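Local coordinates for protein probable mRNA-capping enzyme (Acanthamoeba polyphaga mimivirus, PDB 3BGY) that removes the terminal phosphate from triphosphate-ended RNA with this N-terminal domain, the first step of mRNA capping, and completes the methylated cap with its other domains, at residues T13-N18 / S226-V231; N21-M26 / L36-S41; Y178-N183 / I188-V193. All coordinates share one frame; numbering follows the deposited sequence.

Interaction 1: residues T13-N18 / S226-V231; sequences TIFSEN and SELLNV
Ile14 reaches from the N-terminal segment into the angle between Leu228 and Leu229 of helix 221-235. The bond from CA to CB points toward the helix. From there CG1 leaves anti to the carbonyl carbon (chi1 -65°) and meets Leu229 CD2 at 3.8 Å. The chain stays extended at the next bond, which carries the tip inward. Ile14 CD1 rests 3.7 Å from Leu228 CB and 3.8 Å from Leu229 CG. The Ile14 side chain crosses that of Leu228 at about a right angle and runs past that of Leu229 in the opposite direction. The domain is a tunnel triphosphatase, an antiparallel barrel, and helix 221-235 packs against it: Leu228 also touches Val40, Phe42 and Leu213 on two of the strands. Phe15 adds a second apolar touch. Its ring tip CZ lies 3.7 Å from Leu228 CD1, at an oblique approach to the ring. The backbone N atoms of Ile14 and Phe15 both donate to the Glu225 carboxylate, so the same helix also grips this turn by polar bonds. Just beyond, Ser16 is the N-cap of helix 17-32. Trp140 touches both Ile14 and Leu229 from a loop.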
loop_
_atom_site.group_PDB
_atom_site.type_symbol
_atom_site.label_atom_id
_atom_site.label_comp_id
_atom_site.label_asym_id
_atom_site.label_seq_id
_atom_site.Cartn_x
_atom_site.Cartn_y
_atom_site.Cartn_z
ATOM N N THR A 13 9.403 -24.804 -7.087
ATOM C CA THR A 13 10.047 -23.490 -7.091
ATOM C C THR A 13 9.129 -22.514 -7.814
ATOM O O THR A 13 8.451 -22.880 -8.772
ATOM C CB THR A 13 11.446 -23.485 -7.796
ATOM O OG1 THR A 13 11.323 -23.952 -9.145
ATOM C CG2 THR A 13 12.446 -24.345 -7.040
ATOM N N ILE A 14 9.117 -21.276 -7.343
ATOM C CA ILE A 14 8.298 -20.210 -7.915
ATOM C C ILE A 14 9.055 -19.420 -8.964
ATOM O O ILE A 14 8.515 -19.127 -10.030
ATOM C CB ILE A 14 7.783 -19.223 -6.806
ATOM C CG1 ILE A 14 6.830 -19.959 -5.869
ATOM C CG2 ILE A 14 7.028 -18.005 -7.418
ATOM C CD1 ILE A 14 6.376 -19.129 -4.687
ATOM N N PHE A 15 10.315 -19.117 -8.675
ATOM C CA PHE A 15 11.126 -18.285 -9.558
ATOM C C PHE A 15 11.994 -19.046 -10.537
ATOM O O PHE A 15 12.598 -20.060 -10.190
ATOM C CB PHE A 15 12.055 -17.364 -8.737
ATOM C CG PHE A 15 11.350 -16.572 -7.666
ATOM C CD1 PHE A 15 10.190 -15.834 -7.964
ATOM C CD2 PHE A 15 11.837 -16.570 -6.344
ATOM C CE1 PHE A 15 9.519 -15.109 -6.954
ATOM C CE2 PHE A 15 11.175 -15.842 -5.334
ATOM C CZ PHE A 15 10.019 -15.116 -5.652
ATOM N N SER A 16 12.098 -18.495 -11.744
ATOM C CA SER A 16 12.990 -19.042 -12.767
ATOM C C SER A 16 14.389 -18.570 -12.345
ATOM O O SER A 16 14.518 -17.688 -11.475
ATOM C CB SER A 16 12.666 -18.435 -14.129
ATOM O OG SER A 16 12.893 -17.039 -14.111
ATOM N N GLU A 17 15.437 -19.078 -12.991
ATOM C CA GLU A 17 16.793 -18.663 -12.647
ATOM C C GLU A 17 16.996 -17.153 -12.842
ATOM O O GLU A 17 17.564 -16.483 -11.960
ATOM C CB GLU A 17 17.827 -19.459 -13.461
ATOM C CG GLU A 17 19.272 -19.060 -13.139
ATOM C CD GLU A 17 20.298 -19.799 -13.968
ATOM O OE1 GLU A 17 19.919 -20.497 -14.930
ATOM O OE2 GLU A 17 21.492 -19.690 -13.632
ATOM N N ASN A 18 16.457 -16.597 -13.932
ATOM C CA ASN A 18 16.619 -15.176 -14.163
ATOM C C ASN A 18 15.831 -14.334 -13.164
ATOM O O ASN A 18 16.331 -13.306 -12.721
ATOM C CB ASN A 18 16.247 -14.765 -15.580
ATOM C CG ASN A 18 16.664 -13.332 -15.881
ATOM O OD1 ASN A 18 17.825 -12.953 -15.664
ATOM N ND2 ASN A 18 15.718 -12.516 -16.326
ATOM N N SER A 226 9.767 -19.517 0.247
ATOM C CA SER A 226 9.041 -20.386 1.189
ATOM C C SER A 226 7.805 -19.670 1.734
ATOM O O SER A 226 6.741 -20.263 1.847
ATOM C CB SER A 226 9.920 -20.784 2.365
ATOM O OG SER A 226 10.952 -21.645 1.938
ATOM N N GLU A 227 7.946 -18.375 2.017
ATOM C CA GLU A 227 6.808 -17.599 2.533
ATOM C C GLU A 227 5.735 -17.416 1.457
ATOM O O GLU A 227 4.541 -17.539 1.741
ATOM C CB GLU A 227 7.262 -16.244 3.091
ATOM C CG GLU A 227 7.939 -16.392 4.438
ATOM C CD GLU A 227 8.322 -15.081 5.105
ATOM O OE1 GLU A 227 7.899 -14.004 4.633
ATOM O OE2 GLU A 227 9.069 -15.143 6.111
ATOM N N LEU A 228 6.150 -17.243 0.202
ATOM C CA LEU A 228 5.174 -17.068 -0.876
ATOM C C LEU A 228 4.439 -18.383 -1.143
ATOM O O LEU A 228 3.254 -18.366 -1.447
ATOM C CB LEU A 228 5.831 -16.556 -2.155
ATOM C CG LEU A 228 6.480 -15.178 -2.068
ATOM C CD1 LEU A 228 7.063 -14.799 -3.394
ATOM C CD2 LEU A 228 5.478 -14.156 -1.604
ATOM N N LEU A 229 5.155 -19.510 -1.015
ATOM C CA LEU A 229 4.539 -20.832 -1.194
ATOM C C LEU A 229 3.464 -21.070 -0.129
ATOM O O LEU A 229 2.403 -21.600 -0.443
ATOM C CB LEU A 229 5.588 -21.945 -1.150
ATOM C CG LEU A 229 6.330 -22.167 -2.469
ATOM C CD1 LEU A 229 7.437 -23.187 -2.271
ATOM C CD2 LEU A 229 5.347 -22.609 -3.567
ATOM N N ASN A 230 3.721 -20.629 1.107
ATOM C CA ASN A 230 2.751 -20.776 2.202
ATOM C C ASN A 230 1.456 -20.014 1.893
ATOM O O ASN A 230 0.357 -20.551 2.082
ATOM C CB ASN A 230 3.335 -20.274 3.529
ATOM C CG ASN A 230 4.351 -21.231 4.142
ATOM O OD1 ASN A 230 4.468 -22.393 3.746
ATOM N ND2 ASN A 230 5.089 -20.737 5.131
ATOM N N VAL A 231 1.591 -18.799 1.349
ATOM C CA VAL A 231 0.415 -17.982 0.983
ATOM C C VAL A 231 -0.347 -18.629 -0.190
ATOM O O VAL A 231 -1.590 -18.712 -0.164
ATOM C CB VAL A 231 0.811 -16.528 0.614
ATOM C CG1 VAL A 231 -0.420 -15.704 0.274
ATOM C CG2 VAL A 231 1.587 -15.894 1.756
#

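Interaction 2: residues N21-M26 / L36-S41; sequences NEIVEM and LEFEVS
Phe38 of strand 36-42 meets helix 17-32 with the edge of its ring. Two neighbouring ring carbons do the touching. Phe38 CZ lies 4.0 Å from Ile23 CG2. Phe38 CE2 lies 3.9 Å from Met26 CB. Both aliphatic carbons sit near the ring plane, so these are contacts to the rim and not to a face. The Ile23 side chain crosses that of Phe38 at about a right angle and offers its short methyl branch. Met26 contributes the root of its side chain.

One torsion explains the reach of the ring. Phe38 CG stands anti to the backbone N (chi1 -175°), which extends the ring from the strand toward the helix. On the helix, Ile23 and Met26 lie three residues apart, nearly one turn, and present adjacent groups on one side. The bond from Met26 N to Glu22 O, 3.1 Å long, belongs to that turn.

A second shell packs round the ring and the helix. Ile144, Leu215 and Leu224 also touch Phe38, and Ile135 and Ile221 touch Ile23. The strand is held on both flanks: Phe38 pairs through its backbone with Leu215, while Glu37 and Glu39 pair with Thr147 and Lys145 of strand 142-152. Glu37 and Glu39 point to the other side of the strand from Phe38. This Glu-Phe-Glu pattern is consistent with the glutamate motif that binds metal inside the tunnel in related triphosphatases. Glu39 has Glu214 close by, both acidic.

The contact itself is wholly apolar. It has no directional bond, so its hold comes from dispersion and from excluding water between the helix and the outer side of the barrel.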
loop_
_atom_site.group_PDB
_atom_site.type_symbol
_atom_site.label_atom_id
_atom_site.label_comp_id
_atom_site.label_asym_id
_atom_site.label_seq_id
_atom_site.Cartn_x
_atom_site.Cartn_y
_atom_site.Cartn_z
ATOM N N ASN A 21 17.723 -14.317 -9.817
ATOM C CA ASN A 21 18.855 -13.377 -9.804
ATOM C C ASN A 21 18.468 -11.891 -9.786
ATOM O O ASN A 21 19.091 -11.080 -9.092
ATOM C CB ASN A 21 19.797 -13.703 -10.978
ATOM C CG ASN A 21 20.490 -15.042 -10.784
ATOM O OD1 ASN A 21 20.630 -15.508 -9.650
ATOM N ND2 ASN A 21 20.962 -15.652 -11.877
ATOM N N GLU A 22 17.389 -11.566 -10.486
ATOM C CA GLU A 22 16.910 -10.188 -10.528
ATOM C C GLU A 22 16.303 -9.789 -9.178
ATOM O O GLU A 22 16.536 -8.685 -8.721
ATOM C CB GLU A 22 15.892 -10.010 -11.652
ATOM C CG GLU A 22 16.544 -9.946 -13.024
ATOM C CD GLU A 22 15.581 -9.580 -14.156
ATOM O OE1 GLU A 22 14.443 -9.124 -13.875
ATOM O OE2 GLU A 22 15.988 -9.728 -15.341
ATOM N N ILE A 23 15.591 -10.720 -8.537
ATOM C CA ILE A 23 14.965 -10.473 -7.219
ATOM C C ILE A 23 16.053 -10.331 -6.151
ATOM O O ILE A 23 15.925 -9.511 -5.245
ATOM C CB ILE A 23 13.932 -11.568 -6.875
ATOM C CG1 ILE A 23 12.770 -11.428 -7.840
ATOM C CG2 ILE A 23 13.349 -11.404 -5.436
ATOM C CD1 ILE A 23 11.871 -12.639 -7.952
ATOM N N VAL A 24 17.119 -11.128 -6.238
ATOM C CA VAL A 24 18.248 -10.984 -5.278
ATOM C C VAL A 24 18.832 -9.558 -5.351
ATOM O O VAL A 24 19.076 -8.934 -4.322
ATOM C CB VAL A 24 19.320 -12.117 -5.525
ATOM C CG1 VAL A 24 20.648 -11.841 -4.792
ATOM C CG2 VAL A 24 18.747 -13.416 -5.070
ATOM N N GLU A 25 18.976 -9.003 -6.551
ATOM C CA GLU A 25 19.476 -7.640 -6.710
ATOM C C GLU A 25 18.488 -6.631 -6.125
ATOM O O GLU A 25 18.911 -5.699 -5.441
ATOM C CB GLU A 25 19.744 -7.309 -8.189
ATOM C CG GLU A 25 20.761 -8.257 -8.820
ATOM C CD GLU A 25 21.199 -7.839 -10.212
ATOM O OE1 GLU A 25 20.330 -7.730 -11.111
ATOM O OE2 GLU A 25 22.421 -7.636 -10.394
ATOM N N MET A 26 17.182 -6.873 -6.335
ATOM C CA MET A 26 16.130 -5.988 -5.801
ATOM C C MET A 26 16.147 -6.015 -4.292
ATOM O O MET A 26 15.947 -4.984 -3.649
ATOM C CB MET A 26 14.741 -6.390 -6.296
ATOM C CG MET A 26 14.506 -6.110 -7.742
ATOM S SD MET A 26 12.945 -6.855 -8.271
ATOM C CE MET A 26 11.777 -5.767 -7.457
ATOM N N LEU A 36 13.166 2.733 0.254
ATOM C CA LEU A 36 12.648 1.745 -0.688
ATOM C C LEU A 36 11.833 0.716 0.098
ATOM O O LEU A 36 12.138 0.415 1.261
ATOM C CB LEU A 36 13.788 1.070 -1.457
ATOM C CG LEU A 36 14.588 1.927 -2.443
ATOM C CD1 LEU A 36 15.804 1.148 -2.942
ATOM C CD2 LEU A 36 13.727 2.331 -3.624
ATOM N N GLU A 37 10.726 0.279 -0.498
ATOM C CA GLU A 37 9.837 -0.726 0.104
ATOM C C GLU A 37 9.842 -1.888 -0.848
ATOM O O GLU A 37 10.065 -1.685 -2.028
ATOM C CB GLU A 37 8.428 -0.183 0.262
ATOM C CG GLU A 37 8.317 0.991 1.271
ATOM C CD GLU A 37 8.930 0.727 2.660
ATOM O OE1 GLU A 37 8.933 -0.429 3.149
ATOM O OE2 GLU A 37 9.418 1.703 3.273
ATOM N N PHE A 38 9.643 -3.096 -0.337
ATOM C CA PHE A 38 9.661 -4.293 -1.175
ATOM C C PHE A 38 8.340 -5.001 -0.883
ATOM O O PHE A 38 8.066 -5.411 0.251
ATOM C CB PHE A 38 10.873 -5.149 -0.805
ATOM C CG PHE A 38 11.070 -6.355 -1.684
ATOM C CD1 PHE A 38 10.311 -7.518 -1.481
ATOM C CD2 PHE A 38 12.042 -6.349 -2.681
ATOM C CE1 PHE A 38 10.511 -8.675 -2.243
ATOM C CE2 PHE A 38 12.265 -7.520 -3.472
ATOM C CZ PHE A 38 11.494 -8.676 -3.242
ATOM N N GLU A 39 7.615 -5.305 -1.958
ATOM C CA GLU A 39 6.286 -5.874 -1.839
ATOM C C GLU A 39 6.011 -6.947 -2.880
ATOM O O GLU A 39 6.428 -6.788 -4.031
ATOM C CB GLU A 39 5.314 -4.683 -2.059
ATOM C CG GLU A 39 3.853 -4.944 -2.342
ATOM C CD GLU A 39 3.065 -3.655 -2.588
ATOM O OE1 GLU A 39 2.968 -2.823 -1.663
ATOM O OE2 GLU A 39 2.530 -3.488 -3.703
ATOM N N VAL A 40 5.363 -8.029 -2.460
ATOM C CA VAL A 40 4.931 -9.052 -3.427
ATOM C C VAL A 40 3.410 -8.917 -3.436
ATOM O O VAL A 40 2.766 -9.127 -2.422
ATOM C CB VAL A 40 5.345 -10.468 -3.052
ATOM C CG1 VAL A 40 4.922 -11.440 -4.179
ATOM C CG2 VAL A 40 6.855 -10.546 -2.885
ATOM N N SER A 41 2.854 -8.572 -4.597
ATOM C CA SER A 41 1.413 -8.366 -4.743
ATOM C C SER A 41 0.774 -9.600 -5.382
ATOM O O SER A 41 1.211 -10.044 -6.446
ATOM C CB SER A 41 1.151 -7.103 -5.595
ATOM O OG SER A 41 -0.230 -6.958 -5.908
#

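Interaction 3: residues Y178-N183 / I188-V193; sequences YSFTIN and IDITDV
Ser179 and Asp189 face each other across the hairpin of strands 169-183 and 186-196. The Ser179 hydroxyl, through OG, donates to Asp189 OD1 over 2.9 Å and comes from above the carboxylate plane, 56° out of it. The other oxygen, Asp189 OD2, makes a salt bridge with Arg187, so both ends of the carboxylate are used.

Four backbone bonds join the strands. Tyr178 N to Ile190 O and Ile190 N to Tyr178 O each measure 2.9 Å. Phe180 N to Ile188 O and Ile188 N to Phe180 O each measure 2.8 Å. These are the hydrogen-bonded pairs of an antiparallel sheet, and Ser179 with Asp189 is the non-hydrogen-bonded pair between them.

Tyr178, Phe180, Ile188 and Ile190 lie on the opposite face of the sheet from Ser179. Ile190 CG2 serves both aromatic residues. It is 3.7 Å from Tyr178 CB and 3.9 Å from Phe180 CE2, where it meets the ring edge. With CG1 anti to the backbone N (chi1 -179°), CG2 is the branch left turned to Tyr178 and Phe180. Helix 47-60 packs on this face, with Thr54, Phe50 and Ile58 among its contacts.

The hairpin thus separates two chemistries. One face is mainly apolar and aromatic and packs on helix 47-60. The other carries Asp189 beside Glu212 and Glu214, consistent with the charged lining of a triphosphatase tunnel.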
loop_
_atom_site.group_PDB
_atom_site.type_symbol
_atom_site.label_atom_id
_atom_site.label_comp_id
_atom_site.label_asym_id
_atom_site.label_seq_id
_atom_site.Cartn_x
_atom_site.Cartn_y
_atom_site.Cartn_z
ATOM N N TYR A 178 -6.228 -5.350 7.122
ATOM C CA TYR A 178 -5.859 -6.247 8.206
ATOM C C TYR A 178 -4.383 -6.521 7.925
ATOM O O TYR A 178 -4.027 -6.899 6.803
ATOM C CB TYR A 178 -6.645 -7.555 8.170
ATOM C CG TYR A 178 -8.125 -7.390 8.326
ATOM C CD1 TYR A 178 -8.926 -7.089 7.210
ATOM C CD2 TYR A 178 -8.736 -7.491 9.587
ATOM C CE1 TYR A 178 -10.327 -6.881 7.339
ATOM C CE2 TYR A 178 -10.138 -7.280 9.739
ATOM C CZ TYR A 178 -10.923 -6.975 8.609
ATOM O OH TYR A 178 -12.277 -6.738 8.742
ATOM N N SER A 179 -3.526 -6.274 8.919
ATOM C CA SER A 179 -2.081 -6.491 8.786
ATOM C C SER A 179 -1.628 -7.520 9.789
ATOM O O SER A 179 -1.929 -7.429 10.984
ATOM C CB SER A 179 -1.301 -5.186 8.991
ATOM O OG SER A 179 -1.643 -4.229 7.994
ATOM N N PHE A 180 -0.932 -8.540 9.295
ATOM C CA PHE A 180 -0.473 -9.603 10.171
ATOM C C PHE A 180 1.038 -9.657 10.163
ATOM O O PHE A 180 1.643 -9.954 9.144
ATOM C CB PHE A 180 -1.059 -10.938 9.695
ATOM C CG PHE A 180 -2.553 -10.921 9.602
ATOM C CD1 PHE A 180 -3.338 -11.183 10.732
ATOM C CD2 PHE A 180 -3.194 -10.617 8.380
ATOM C CE1 PHE A 180 -4.740 -11.148 10.674
ATOM C CE2 PHE A 180 -4.611 -10.584 8.305
ATOM C CZ PHE A 180 -5.395 -10.854 9.462
ATOM N N THR A 181 1.663 -9.354 11.300
ATOM C CA THR A 181 3.119 -9.380 11.377
ATOM C C THR A 181 3.510 -10.831 11.653
ATOM O O THR A 181 3.427 -11.302 12.774
ATOM C CB THR A 181 3.635 -8.377 12.459
ATOM O OG1 THR A 181 3.271 -7.047 12.067
ATOM C CG2 THR A 181 5.172 -8.434 12.542
ATOM N N ILE A 182 3.862 -11.548 10.593
ATOM C CA ILE A 182 4.168 -12.969 10.729
ATOM C C ILE A 182 5.486 -13.328 11.417
ATOM O O ILE A 182 5.605 -14.398 12.015
ATOM C CB ILE A 182 3.938 -13.721 9.394
ATOM C CG1 ILE A 182 4.732 -13.077 8.265
ATOM C CG2 ILE A 182 2.416 -13.722 9.035
ATOM C CD1 ILE A 182 4.748 -13.918 6.971
ATOM N N ASN A 183 6.457 -12.431 11.318
ATOM C CA ASN A 183 7.767 -12.549 11.962
ATOM C C ASN A 183 8.375 -11.162 11.944
ATOM O O ASN A 183 7.769 -10.223 11.417
ATOM C CB ASN A 183 8.689 -13.616 11.302
ATOM C CG ASN A 183 8.866 -13.421 9.796
ATOM O OD1 ASN A 183 9.224 -12.335 9.330
ATOM N ND2 ASN A 183 8.661 -14.489 9.034
ATOM N N ILE A 188 1.868 -9.577 6.335
ATOM C CA ILE A 188 0.847 -9.862 5.325
ATOM C C ILE A 188 -0.214 -8.762 5.457
ATOM O O ILE A 188 -0.712 -8.554 6.550
ATOM C CB ILE A 188 0.172 -11.243 5.577
ATOM C CG1 ILE A 188 1.145 -12.396 5.241
ATOM C CG2 ILE A 188 -1.137 -11.395 4.721
ATOM C CD1 ILE A 188 1.334 -12.682 3.736
ATOM N N ASP A 189 -0.503 -8.045 4.369
ATOM C CA ASP A 189 -1.548 -7.005 4.372
ATOM C C ASP A 189 -2.659 -7.475 3.456
ATOM O O ASP A 189 -2.394 -7.854 2.320
ATOM C CB ASP A 189 -1.053 -5.679 3.803
ATOM C CG ASP A 189 -0.047 -4.982 4.694
ATOM O OD1 ASP A 189 0.034 -5.307 5.904
ATOM O OD2 ASP A 189 0.638 -4.084 4.165
ATOM N N ILE A 190 -3.887 -7.491 3.952
ATOM C CA ILE A 190 -5.036 -7.886 3.126
ATOM C C ILE A 190 -6.010 -6.739 3.268
ATOM O O ILE A 190 -6.416 -6.390 4.386
ATOM C CB ILE A 190 -5.621 -9.290 3.516
ATOM C CG1 ILE A 190 -6.803 -9.674 2.630
ATOM C CG2 ILE A 190 -6.084 -9.333 4.928
ATOM C CD1 ILE A 190 -6.484 -10.191 1.293
ATOM N N THR A 191 -6.485 -6.242 2.131
ATOM C CA THR A 191 -7.300 -5.029 2.160
ATOM C C THR A 191 -8.546 -5.055 1.295
ATOM O O THR A 191 -8.523 -5.568 0.182
ATOM C CB THR A 191 -6.423 -3.835 1.676
ATOM O OG1 THR A 191 -5.169 -3.815 2.368
ATOM C CG2 THR A 191 -7.093 -2.496 1.955
ATOM N N ASP A 192 -9.641 -4.531 1.857
ATOM C CA ASP A 192 -10.918 -4.373 1.148
ATOM C C ASP A 192 -10.791 -2.898 0.706
ATOM O O ASP A 192 -10.727 -1.990 1.552
ATOM C CB ASP A 192 -12.063 -4.581 2.152
ATOM C CG ASP A 192 -13.431 -4.143 1.620
ATOM O OD1 ASP A 192 -13.522 -3.221 0.784
ATOM O OD2 ASP A 192 -14.440 -4.701 2.089
ATOM N N VAL A 193 -10.719 -2.652 -0.605
ATOM C CA VAL A 193 -10.498 -1.283 -1.094
ATOM C C VAL A 193 -11.648 -0.769 -1.955
ATOM O O VAL A 193 -12.076 -1.444 -2.898
ATOM C CB VAL A 193 -9.202 -1.212 -2.005
ATOM C CG1 VAL A 193 -8.901 0.227 -2.476
ATOM C CG2 VAL A 193 -7.994 -1.813 -1.348
#

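Interaction 1 lies just before and at the start of helix 17-32, which interaction 2 uses; their centres are about 13 Å apart. They touch at two points: Phe15 CE1 is 3.6 Å from Ile23 CD1, and Leu228 CD2 is 3.8 Å from Val40 CG1. Helix 221-235 then carries interaction 1 on to interaction 3, about 19 Å away between centres. There Val231 CG2 packs 3.8 Å from Ile188 CD1, and Glu227 OE2 probably bonds with Asn183 ND2. Interactions 2 and 3 do not touch, but both involve strands of the same barrel. Strand 208-215 lies between them and bears Glu212 and Glu214, near Glu39 and Asp189 in the probable tunnel interior.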